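Local coordinates for putative iron-uptake ABC transport system,periplasmic iron-binding protein (Campylobacter jejuni, PDB 3E13), which binds ferric iron as the periplasmic component of a putative iron-uptake ABC transport system, at residues T33-A37 with S38-K42; P75-K79 with Y80-F84; F84-A87 with H88-D91. One frame throughout, in Å; residues are numbered along the deposited sequence.

All three contacts are local, each between residues a few positions apart on one continuous piece of chain, and all are partly buried. Contact 1 starts helix 37-47 just beyond strand 29-34, with an exposed salt bridge on one flank and buried A37, L40 and I41 on the other. Contact 2 starts helix 79-84 with a serine cap and two bridging waters, farther out from the centre of the chain. Contact 3 follows at once, sharing F84, and folds the exit of that helix round an arginine that also reaches back to E82. Contacts 2 and 3 therefore serve the same helix, whereas contact 1 lies about 14 Å from contact 3 at their nearest atoms.

Contact 1 of 3, residues T33-A37 with S38-K42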
loop_
_atom_site.group_PDB
_atom_site.type_symbol
_atom_site.label_atom_id
_atom_site.label_comp_id
_atom_site.label_asym_id
_atom_site.label_seq_id
_atom_site.Cartn_x
_atom_site.Cartn_y
_atom_site.Cartn_z
ATOM N N THR A 33 -2.384 11.776 -13.997
ATOM C CA THR A 33 -2.729 10.560 -14.730
ATOM C C THR A 33 -2.749 9.378 -13.760
ATOM O O THR A 33 -1.748 9.079 -13.168
ATOM C CB THR A 33 -1.675 10.349 -15.811
ATOM O OG1 THR A 33 -1.806 11.356 -16.834
ATOM C CG2 THR A 33 -1.910 9.062 -16.558
ATOM N N GLN A 34 -3.891 8.714 -13.614
ATOM C CA GLN A 34 -4.043 7.570 -12.714
ATOM C C GLN A 34 -4.246 6.311 -13.543
ATOM O O GLN A 34 -5.073 6.283 -14.454
ATOM C CB GLN A 34 -5.219 7.777 -11.788
ATOM C CG GLN A 34 -5.435 6.676 -10.778
ATOM C CD GLN A 34 -6.556 6.994 -9.806
ATOM O OE1 GLN A 34 -6.568 8.077 -9.189
ATOM N NE2 GLN A 34 -7.507 6.074 -9.680
ATOM N N ALA A 35 -3.512 5.271 -13.192
ATOM C CA ALA A 35 -3.654 3.953 -13.784
ATOM C C ALA A 35 -3.026 2.936 -12.865
ATOM O O ALA A 35 -2.425 3.293 -11.828
ATOM C CB ALA A 35 -2.987 3.904 -15.138
ATOM N N LYS A 36 -3.132 1.670 -13.233
ATOM C CA LYS A 36 -2.464 0.626 -12.459
ATOM C C LYS A 36 -0.967 0.812 -12.499
ATOM O O LYS A 36 -0.409 1.312 -13.459
ATOM C CB LYS A 36 -2.803 -0.755 -12.981
ATOM C CG LYS A 36 -4.193 -1.153 -12.868
ATOM C CD LYS A 36 -4.355 -2.552 -13.450
ATOM C CE LYS A 36 -5.738 -2.774 -13.915
ATOM N NZ LYS A 36 -5.833 -2.559 -15.402
ATOM N N ALA A 37 -0.262 0.436 -11.424
ATOM C CA ALA A 37 1.182 0.607 -11.426
ATOM C C ALA A 37 1.900 -0.093 -12.567
ATOM O O ALA A 37 2.860 0.435 -13.076
ATOM C CB ALA A 37 1.782 0.226 -10.111
ATOM N N SER A 38 1.469 -1.313 -12.851
ATOM C CA SER A 38 2.089 -2.099 -13.901
ATOM C C SER A 38 1.967 -1.375 -15.252
ATOM O O SER A 38 2.922 -1.354 -16.011
ATOM C CB SER A 38 1.448 -3.478 -13.978
ATOM O OG SER A 38 0.066 -3.414 -14.210
ATOM N N GLU A 39 0.832 -0.725 -15.473
ATOM C CA GLU A 39 0.560 0.023 -16.708
ATOM C C GLU A 39 1.452 1.263 -16.746
ATOM O O GLU A 39 2.028 1.573 -17.760
ATOM C CB GLU A 39 -0.912 0.392 -16.822
ATOM C CG GLU A 39 -1.799 -0.848 -16.851
ATOM C CD GLU A 39 -3.221 -0.668 -17.344
ATOM O OE1 GLU A 39 -3.614 0.444 -17.781
ATOM O OE2 GLU A 39 -3.970 -1.688 -17.262
ATOM N N LEU A 40 1.577 1.969 -15.609
ATOM C CA LEU A 40 2.415 3.150 -15.548
ATOM C C LEU A 40 3.891 2.858 -15.706
ATOM O O LEU A 40 4.604 3.639 -16.325
ATOM C CB LEU A 40 2.179 3.897 -14.225
ATOM C CG LEU A 40 0.776 4.499 -14.025
ATOM C CD1 LEU A 40 0.649 5.100 -12.645
ATOM C CD2 LEU A 40 0.458 5.513 -15.086
ATOM N N ILE A 41 4.377 1.772 -15.105
ATOM C CA ILE A 41 5.782 1.407 -15.241
ATOM C C ILE A 41 6.097 1.022 -16.699
ATOM O O ILE A 41 7.099 1.439 -17.218
ATOM C CB ILE A 41 6.133 0.293 -14.286
ATOM C CG1 ILE A 41 6.072 0.844 -12.859
ATOM C CG2 ILE A 41 7.464 -0.279 -14.571
ATOM C CD1 ILE A 41 6.127 -0.207 -11.798
ATOM N N LYS A 42 5.203 0.282 -17.310
ATOM C CA LYS A 42 5.385 -0.088 -18.721
ATOM C C LYS A 42 5.408 1.168 -19.585
ATOM O O LYS A 42 6.273 1.339 -20.480
ATOM C CB LYS A 42 4.268 -1.019 -19.151
ATOM C CG LYS A 42 4.367 -1.479 -20.597
ATOM C CD LYS A 42 3.610 -2.805 -20.833
ATOM C CE LYS A 42 4.552 -3.864 -21.440
ATOM N NZ LYS A 42 5.549 -3.262 -22.391
#
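The side chains of K36 and E39 both leave the backbone with CG anti to the carbonyl carbon, and a bend at the last torsion of K36, chi4 98°, turns its ammonium group toward the glutamate. K36 NZ then meets E39 OE2 at 2.8 Å in a salt bridge, approaching from above the carboxylate plane, 46° out of it. The aliphatic parts touch as well: the two chains cross obliquely, with K36 CB 4.0 Å from E39 CG, and meet again at their charged ends.

K36 holds the N-cap position of helix 37-47, and its carbonyl accepts the first regular bond of the helix, L40 N to K36 O, 3.0 Å and nearly straight. E39 N makes only a weak, bent bond to the same oxygen. One residue on, I41 N binds A37 O at 2.9 Å, while I41 CG1 packs against the same oxygen at 3.2 Å. On the inner flank L40 reaches back to A35, just past the strand: its CD2 branch meets A35 CB at 3.8 Å, and its CD1 branch lies 3.7 Å from A35 O.

L40 also packs on Y7 and F56 of the neighbouring strands 3-8 and 55-58, and A37 touches N63 of helix 61-69. This is a beta-to-alpha connection of the solute-binding fold, whose parallel strand 29-34 pairs with strand 3-8; the A37 side chain is about 11 Å from the bound iron.

The chemistry thus divides by side: the ion pair ties the exposed N-cap residue to the first turn, and the carboxylate of E39, close to the amino end of the helix, would probably also interact favourably with the helix dipole, while L40 and A35 meet through apolar groups on the inner flank.

Contact 2 of 3, residues P75-K79 with Y80-F84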
loop_
_atom_site.group_PDB
_atom_site.type_symbol
_atom_site.label_atom_id
_atom_site.label_comp_id
_atom_site.label_asym_id
_atom_site.label_seq_id
_atom_site.Cartn_x
_atom_site.Cartn_y
_atom_site.Cartn_z
ATOM N N PRO A 75 17.522 10.891 -8.726
ATOM C CA PRO A 75 17.688 11.210 -7.295
ATOM C C PRO A 75 17.336 12.638 -6.972
ATOM O O PRO A 75 17.588 13.556 -7.755
ATOM C CB PRO A 75 19.159 10.923 -7.036
ATOM C CG PRO A 75 19.838 11.075 -8.369
ATOM C CD PRO A 75 18.819 10.712 -9.398
ATOM N N VAL A 76 16.786 12.817 -5.754
ATOM C CA VAL A 76 16.437 14.105 -5.198
ATOM C C VAL A 76 17.100 14.231 -3.859
ATOM O O VAL A 76 16.921 13.383 -3.012
ATOM C CB VAL A 76 14.902 14.293 -5.084
ATOM C CG1 VAL A 76 14.498 15.567 -4.348
ATOM C CG2 VAL A 76 14.270 14.281 -6.472
ATOM N N SER A 77 17.905 15.287 -3.695
ATOM C CA SER A 77 18.582 15.577 -2.417
ATOM C C SER A 77 17.891 16.781 -1.789
ATOM O O SER A 77 18.145 17.928 -2.180
ATOM C CB SER A 77 20.079 15.860 -2.584
ATOM O OG SER A 77 20.701 16.043 -1.317
ATOM N N SER A 78 17.018 16.512 -0.797
ATOM C CA SER A 78 16.167 17.529 -0.193
ATOM C C SER A 78 16.389 17.481 1.312
ATOM O O SER A 78 16.161 16.430 1.978
ATOM C CB SER A 78 14.713 17.176 -0.463
ATOM O OG SER A 78 13.856 17.894 0.408
ATOM N N LYS A 79 16.799 18.596 1.888
ATOM C CA LYS A 79 16.905 18.641 3.345
ATOM C C LYS A 79 15.559 18.430 4.029
ATOM O O LYS A 79 15.491 17.865 5.154
ATOM C CB LYS A 79 17.505 19.944 3.842
ATOM C CG LYS A 79 18.986 20.140 3.587
ATOM C CD LYS A 79 19.483 21.426 4.164
ATOM C CE LYS A 79 20.999 21.530 4.143
ATOM N NZ LYS A 79 21.436 22.858 4.776
ATOM N N TYR A 80 14.512 18.896 3.370
ATOM C CA TYR A 80 13.166 18.804 3.892
ATOM C C TYR A 80 12.758 17.329 3.994
ATOM O O TYR A 80 12.330 16.858 5.063
ATOM C CB TYR A 80 12.179 19.600 3.050
ATOM C CG TYR A 80 10.860 19.786 3.746
ATOM C CD1 TYR A 80 9.779 18.919 3.517
ATOM C CD2 TYR A 80 10.677 20.790 4.702
ATOM C CE1 TYR A 80 8.603 19.035 4.192
ATOM C CE2 TYR A 80 9.477 20.930 5.336
ATOM C CZ TYR A 80 8.455 20.027 5.135
ATOM O OH TYR A 80 7.254 20.168 5.751
ATOM N N LEU A 81 12.907 16.582 2.889
ATOM C CA LEU A 81 12.540 15.176 2.905
ATOM C C LEU A 81 13.391 14.368 3.894
ATOM O O LEU A 81 12.883 13.441 4.551
ATOM C CB LEU A 81 12.650 14.574 1.482
ATOM C CG LEU A 81 11.767 15.139 0.388
ATOM C CD1 LEU A 81 12.077 14.451 -0.935
ATOM C CD2 LEU A 81 10.235 14.923 0.714
ATOM N N GLU A 82 14.680 14.694 4.017
ATOM C CA GLU A 82 15.565 13.920 4.837
ATOM C C GLU A 82 15.301 14.241 6.306
ATOM O O GLU A 82 15.502 13.414 7.168
ATOM C CB GLU A 82 17.049 14.148 4.446
ATOM C CG GLU A 82 17.291 13.599 3.044
ATOM C CD GLU A 82 18.640 13.910 2.481
ATOM O OE1 GLU A 82 18.882 13.462 1.365
ATOM O OE2 GLU A 82 19.462 14.555 3.165
ATOM N N GLU A 83 14.814 15.422 6.585
ATOM C CA GLU A 83 14.545 15.776 7.997
ATOM C C GLU A 83 13.306 15.075 8.514
ATOM O O GLU A 83 13.221 14.648 9.688
ATOM C CB GLU A 83 14.400 17.270 8.164
ATOM C CG GLU A 83 14.126 17.663 9.634
ATOM C CD GLU A 83 14.593 19.024 9.996
ATOM O OE1 GLU A 83 15.649 19.453 9.469
ATOM O OE2 GLU A 83 13.873 19.685 10.792
ATOM N N PHE A 84 12.331 14.940 7.654
ATOM C CA PHE A 84 11.038 14.475 8.113
ATOM C C PHE A 84 10.719 13.026 7.763
ATOM O O PHE A 84 9.791 12.459 8.336
ATOM C CB PHE A 84 9.937 15.442 7.664
ATOM C CG PHE A 84 10.031 16.777 8.330
ATOM C CD1 PHE A 84 10.273 17.932 7.611
ATOM C CD2 PHE A 84 9.928 16.859 9.702
ATOM C CE1 PHE A 84 10.430 19.155 8.250
ATOM C CE2 PHE A 84 10.029 18.048 10.316
ATOM C CZ PHE A 84 10.304 19.203 9.603
HETATM O O HOH W 1 16.615 13.743 -0.211
HETATM O O HOH W 2 19.857 16.812 1.179
#
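S78 OG accepts the backbone N-H of L81 at 3.0 Å in an almost straight bond (175°), a capping bond from S78, the N-cap residue of helix 79-84. With OG anti to the backbone N (chi1 163°), the hydroxyl is carried over the first turn, where it also touches L81 CG. The same hydroxyl is hydrogen-bonded to E255 OE2, so this buried oxygen has a partner on each of two helices.

The carbonyls follow in order. S78 O receives E82 N at 3.1 Å, and K79 O receives E83 N at 2.9 Å, the latter donor tilted 33° from the carbonyl plane. E82 stretches its extended side chain back past S78 O, with CG 3.2 Å from that oxygen, and brings its carboxylate to two waters. Water 1 accepts from S78 N and lies 2.8 Å from both V76 O and E82 OE1; water 2 joins S77 OG to E82 OE2. The incoming loop is thereby tied to the first turn through solvent as well as directly.

L81 packs its CG on S78 CB at 3.7 Å; V76 CG1 is more distant, 4.3 Å from L81 CD1. V76 and Y80 both rest on helix 247-257, which places this short helix, entered from strand 73-74, against that longer one.

Contact 3 of 3, residues F84-A87 with H88-D91; sequences FIPA and HLRD
The loop leaving helix 79-84 toward strand 97-109 makes a short 3-10 turn at A87 and H88, and R90 fastens it by gripping the carbonyl of I85, the first residue past the helix. R90 NE donates to I85 O at 2.8 Å, from above the carbonyl plane, and NH2 adds a weak second bond at 3.2 Å to the same oxygen. The arginine starts with CG between its backbone N and carbonyl carbon (chi1 55°) and then runs extended to NE, which lays the guanidinium over A87, with A87 CA 3.8 Å above its plane.

Two backbone bonds close the turn: L89 N to P86 O at 2.9 Å and a longer one, R90 N to A87 O, at 3.3 Å. Around them, P86 CB presses against H88 CE1 at 3.4 Å and P86 CG meets L89 CD1, while I85 CG2 lies 3.9 Å from L89 CB. I85, L89 and R90 all reach strand 97-109.

R90 NH2 also bonds weakly to E82 O near the end of the helix. The positive group thus gathers carbonyl oxygens of E82 and I85, at and just past the helix end, and may offset some of the negative character of the carbonyls there.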
loop_
_atom_site.group_PDB
_atom_site.type_symbol
_atom_site.label_atom_id
_atom_site.label_comp_id
_atom_site.label_asym_id
_atom_site.label_seq_id
_atom_site.Cartn_x
_atom_site.Cartn_y
_atom_site.Cartn_z
ATOM N N PHE A 84 12.331 14.940 7.654
ATOM C CA PHE A 84 11.038 14.475 8.113
ATOM C C PHE A 84 10.719 13.026 7.763
ATOM O O PHE A 84 9.791 12.459 8.336
ATOM C CB PHE A 84 9.937 15.442 7.664
ATOM C CG PHE A 84 10.031 16.777 8.330
ATOM C CD1 PHE A 84 10.273 17.932 7.611
ATOM C CD2 PHE A 84 9.928 16.859 9.702
ATOM C CE1 PHE A 84 10.430 19.155 8.250
ATOM C CE2 PHE A 84 10.029 18.048 10.316
ATOM C CZ PHE A 84 10.304 19.203 9.603
ATOM N N ILE A 85 11.416 12.445 6.798
ATOM C CA ILE A 85 11.263 11.001 6.510
ATOM C C ILE A 85 12.423 10.269 7.161
ATOM O O ILE A 85 13.581 10.544 6.832
ATOM C CB ILE A 85 11.244 10.712 4.982
ATOM C CG1 ILE A 85 10.201 11.576 4.276
ATOM C CG2 ILE A 85 11.020 9.231 4.753
ATOM C CD1 ILE A 85 10.165 11.354 2.724
ATOM N N PRO A 86 12.138 9.312 8.034
ATOM C CA PRO A 86 13.188 8.462 8.577
ATOM C C PRO A 86 13.918 7.723 7.471
ATOM O O PRO A 86 13.288 7.334 6.462
ATOM C CB PRO A 86 12.423 7.478 9.501
ATOM C CG PRO A 86 11.189 8.052 9.751
ATOM C CD PRO A 86 10.826 8.954 8.567
ATOM N N ALA A 87 15.227 7.513 7.631
ATOM C CA ALA A 87 16.033 6.840 6.602
ATOM C C ALA A 87 15.520 5.462 6.188
ATOM O O ALA A 87 15.652 5.080 5.008
ATOM C CB ALA A 87 17.455 6.726 7.078
ATOM N N HIS A 88 14.892 4.720 7.102
ATOM C CA HIS A 88 14.355 3.385 6.778
ATOM C C HIS A 88 13.116 3.447 5.895
ATOM O O HIS A 88 12.593 2.417 5.476
ATOM C CB HIS A 88 14.108 2.545 8.062
ATOM C CG HIS A 88 12.989 3.014 8.930
ATOM N ND1 HIS A 88 13.147 4.008 9.875
ATOM C CD2 HIS A 88 11.719 2.565 9.065
ATOM C CE1 HIS A 88 11.997 4.207 10.487
ATOM N NE2 HIS A 88 11.108 3.353 10.009
ATOM N N LEU A 89 12.658 4.650 5.601
ATOM C CA LEU A 89 11.436 4.844 4.810
ATOM C C LEU A 89 11.724 5.636 3.535
ATOM O O LEU A 89 10.811 6.211 2.920
ATOM C CB LEU A 89 10.350 5.539 5.630
ATOM C CG LEU A 89 9.867 4.606 6.740
ATOM C CD1 LEU A 89 9.010 5.315 7.752
ATOM C CD2 LEU A 89 9.005 3.444 6.208
ATOM N N ARG A 90 12.991 5.709 3.166
ATOM C CA ARG A 90 13.373 6.351 1.898
ATOM C C ARG A 90 14.581 5.627 1.315
ATOM O O ARG A 90 15.303 4.939 2.029
ATOM C CB ARG A 90 13.599 7.853 2.079
ATOM C CG ARG A 90 14.622 8.269 3.184
ATOM C CD ARG A 90 14.797 9.787 3.217
ATOM N NE ARG A 90 15.189 10.239 4.543
ATOM C CZ ARG A 90 16.433 10.229 4.973
ATOM N NH1 ARG A 90 17.415 9.805 4.203
ATOM N NH2 ARG A 90 16.713 10.682 6.226
ATOM N N ASP A 91 14.800 5.760 0.001
ATOM C CA ASP A 91 15.893 5.091 -0.690
ATOM C C ASP A 91 17.241 5.626 -0.238
ATOM O O ASP A 91 17.443 6.832 -0.189
ATOM C CB ASP A 91 15.734 5.431 -2.174
ATOM C CG ASP A 91 16.747 4.744 -3.095
ATOM O OD1 ASP A 91 17.312 3.688 -2.741
ATOM O OD2 ASP A 91 16.962 5.198 -4.242
#